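PDB 3IRV: cysteine hydrolase from Pseudomonas syringae pv. phaseolicola 1448A, which probably acts as a hydrolase of the isochorismatase-like cysteine hydrolase family. Local coordinates for residues A62-L70 / L130-V139. Residues are numbered along the deposited sequence; the frame is centred on the assembly and turned at random. Where two conformers were deposited one is given.
Sequences AAQVMVIYL and LDTVLRARDV
Helix 130-136 runs antiparallel to strand 66-70, the two axes 11.0 Å apart at an angle of 179°, so that M66 faces R137 at one end and I68 faces L130 at the other. I68 points CD1 at the helix, among the methyls of L134 (CD2, 3.6 Å), L130 (CD1, 3.8 Å) and V133. M66 runs out with CG anti to the backbone N (chi1 177°) and an extended chi2, which brings SD to V133 CG1 (3.8 Å); the bend at chi3 then turns CE toward V139 CG2 and to 3.3 Å from R137 CD. R137, extended from CG to NE, runs alongside M66 the other way, and M66 CB sits above one guanidinium face, near its margin. Q64 O lies at the guanidinium edge, near its plane, and takes a weak, well-bent hydrogen bond from R137 NH2 (3.1 Å, 129° at the hydrogen). One water accepts from M66 N at 2.9 Å and, weakly, from R137 NE, bridging the M66 backbone and the R137 side chain. Schellman motifs close both helix 50-62, at Q64, and helix 130-136, at D138. Strand 66-72 lies between strands 23-28 and 115-119, and helix 130-136 packs on this parallel sheet as in the three-layer alpha/beta/alpha, Rossmann-like fold of isochorismatase-type hydrolases.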
# COMPACT_ATOMS: atom_id res chain seq x y z
N ALA A 62 6.46 -19.88 -22.43
CA ALA A 62 7.43 -20.88 -22.92
C ALA A 62 8.00 -21.73 -21.77
O ALA A 62 8.34 -22.92 -21.96
CB ALA A 62 8.55 -20.19 -23.68
N ALA A 63 8.10 -21.14 -20.58
CA ALA A 63 8.64 -21.86 -19.44
C ALA A 63 7.56 -22.44 -18.52
O ALA A 63 7.88 -22.88 -17.39
CB ALA A 63 9.57 -20.95 -18.67
N GLN A 64 6.30 -22.37 -18.97
CA GLN A 64 5.15 -22.87 -18.20
C GLN A 64 5.00 -22.09 -16.88
O GLN A 64 4.58 -22.64 -15.85
CB GLN A 64 5.26 -24.39 -17.95
CG GLN A 64 4.68 -25.27 -19.06
CD GLN A 64 5.24 -24.98 -20.43
OE1 GLN A 64 6.46 -25.01 -20.64
NE2 GLN A 64 4.36 -24.68 -21.38
N VAL A 65 5.36 -20.80 -16.92
CA VAL A 65 5.15 -19.91 -15.78
C VAL A 65 3.75 -19.31 -15.99
O VAL A 65 3.48 -18.71 -17.04
CB VAL A 65 6.22 -18.79 -15.73
CG1 VAL A 65 5.82 -17.70 -14.72
CG2 VAL A 65 7.59 -19.37 -15.37
N MET A 66 2.86 -19.51 -15.02
CA MET A 66 1.46 -19.07 -15.15
C MET A 66 1.37 -17.57 -15.33
O MET A 66 2.06 -16.83 -14.65
CB MET A 66 0.63 -19.49 -13.91
CG MET A 66 -0.84 -19.01 -13.91
SD MET A 66 -1.89 -19.74 -12.60
CE MET A 66 -0.72 -19.63 -11.28
N VAL A 67 0.53 -17.14 -16.27
CA VAL A 67 0.27 -15.74 -16.51
C VAL A 67 -1.14 -15.39 -16.04
O VAL A 67 -2.11 -16.03 -16.47
CB VAL A 67 0.36 -15.42 -18.02
CG1 VAL A 67 -0.11 -14.01 -18.29
CG2 VAL A 67 1.80 -15.61 -18.50
N ILE A 68 -1.23 -14.37 -15.19
CA ILE A 68 -2.51 -13.92 -14.62
C ILE A 68 -2.72 -12.45 -14.95
O ILE A 68 -1.84 -11.63 -14.67
CB ILE A 68 -2.52 -14.06 -13.09
CG1 ILE A 68 -2.28 -15.53 -12.72
CG2 ILE A 68 -3.83 -13.51 -12.49
CD1 ILE A 68 -1.95 -15.81 -11.23
N TYR A 69 -3.86 -12.11 -15.54
CA TYR A 69 -4.20 -10.71 -15.78
C TYR A 69 -5.18 -10.25 -14.71
O TYR A 69 -6.12 -10.96 -14.41
CB TYR A 69 -4.90 -10.56 -17.12
CG TYR A 69 -4.06 -10.87 -18.33
CD1 TYR A 69 -3.55 -9.81 -19.10
CD2 TYR A 69 -3.81 -12.20 -18.75
CE1 TYR A 69 -2.78 -10.07 -20.26
CE2 TYR A 69 -3.05 -12.46 -19.89
CZ TYR A 69 -2.54 -11.39 -20.64
OH TYR A 69 -1.80 -11.70 -21.79
N LEU A 70 -4.95 -9.07 -14.14
CA LEU A 70 -5.95 -8.45 -13.27
C LEU A 70 -6.71 -7.43 -14.10
O LEU A 70 -6.12 -6.73 -14.95
CB LEU A 70 -5.28 -7.69 -12.12
CG LEU A 70 -4.38 -8.55 -11.23
CD1 LEU A 70 -3.88 -7.68 -10.09
CD2 LEU A 70 -5.11 -9.79 -10.72
N LEU A 130 -7.41 -14.24 -6.50
CA LEU A 130 -5.98 -14.41 -6.79
C LEU A 130 -5.28 -15.39 -5.83
O LEU A 130 -4.53 -16.24 -6.29
CB LEU A 130 -5.27 -13.05 -6.76
CG LEU A 130 -3.79 -13.08 -7.11
CD1 LEU A 130 -3.56 -13.70 -8.49
CD2 LEU A 130 -3.20 -11.66 -7.02
N ASP A 131 -5.56 -15.30 -4.53
CA ASP A 131 -4.86 -16.17 -3.59
C ASP A 131 -5.19 -17.64 -3.84
O ASP A 131 -4.32 -18.51 -3.70
CB ASP A 131 -5.18 -15.77 -2.16
CG ASP A 131 -4.20 -16.35 -1.17
OD1 ASP A 131 -2.99 -16.10 -1.30
OD2 ASP A 131 -4.66 -17.08 -0.27
N THR A 132 -6.44 -17.92 -4.23
CA THR A 132 -6.83 -19.31 -4.55
C THR A 132 -6.05 -19.80 -5.77
O THR A 132 -5.44 -20.89 -5.75
CB THR A 132 -8.33 -19.41 -4.80
OG1 THR A 132 -9.05 -19.07 -3.60
CG2 THR A 132 -8.74 -20.82 -5.30
N VAL A 133 -6.01 -18.99 -6.83
CA VAL A 133 -5.32 -19.34 -8.06
C VAL A 133 -3.81 -19.64 -7.78
O VAL A 133 -3.26 -20.64 -8.25
CB VAL A 133 -5.53 -18.26 -9.13
CG1 VAL A 133 -4.64 -18.48 -10.37
CG2 VAL A 133 -7.03 -18.17 -9.51
N LEU A 134 -3.19 -18.78 -6.98
CA LEU A 134 -1.75 -18.93 -6.71
C LEU A 134 -1.50 -20.12 -5.80
O LEU A 134 -0.64 -20.96 -6.08
CB LEU A 134 -1.22 -17.65 -6.05
CG LEU A 134 -1.25 -16.39 -6.93
CD1 LEU A 134 -0.82 -15.18 -6.10
CD2 LEU A 134 -0.29 -16.59 -8.13
N ARG A 135 -2.23 -20.21 -4.69
CA ARG A 135 -1.93 -21.30 -3.74
C ARG A 135 -2.32 -22.67 -4.28
O ARG A 135 -1.64 -23.64 -4.00
CB ARG A 135 -2.56 -21.06 -2.37
CG ARG A 135 -2.02 -19.82 -1.63
CD ARG A 135 -0.51 -19.91 -1.35
NE ARG A 135 -0.06 -18.81 -0.48
CZ ARG A 135 1.19 -18.52 -0.17
NH1 ARG A 135 2.20 -19.25 -0.65
NH2 ARG A 135 1.44 -17.47 0.63
N ALA A 136 -3.38 -22.73 -5.10
CA ALA A 136 -3.76 -24.01 -5.73
C ALA A 136 -2.61 -24.59 -6.57
O ALA A 136 -2.44 -25.82 -6.67
CB ALA A 136 -5.01 -23.83 -6.59
N ARG A 137 -1.80 -23.71 -7.17
CA ARG A 137 -0.65 -24.13 -7.99
C ARG A 137 0.65 -24.21 -7.18
O ARG A 137 1.72 -24.48 -7.74
CB ARG A 137 -0.48 -23.15 -9.17
CG ARG A 137 0.43 -23.65 -10.29
CD ARG A 137 0.76 -22.54 -11.25
NE ARG A 137 1.60 -22.91 -12.38
CZ ARG A 137 1.15 -23.40 -13.54
NH1 ARG A 137 -0.16 -23.60 -13.72
NH2 ARG A 137 2.01 -23.68 -14.51
N ASP A 138 0.56 -23.94 -5.88
CA ASP A 138 1.70 -23.89 -4.96
C ASP A 138 2.69 -22.78 -5.34
O ASP A 138 3.91 -22.93 -5.16
CB ASP A 138 2.43 -25.25 -4.84
CG ASP A 138 3.21 -25.40 -3.53
OD1 ASP A 138 2.89 -24.71 -2.52
OD2 ASP A 138 4.15 -26.21 -3.52
N VAL A 139 2.17 -21.69 -5.91
CA VAL A 139 3.04 -20.57 -6.27
C VAL A 139 3.37 -19.77 -5.02
O VAL A 139 2.48 -19.53 -4.20
CB VAL A 139 2.34 -19.65 -7.29
CG1 VAL A 139 3.07 -18.30 -7.41
CG2 VAL A 139 2.23 -20.37 -8.63
O HOH W 1 3.71 -21.35 -12.89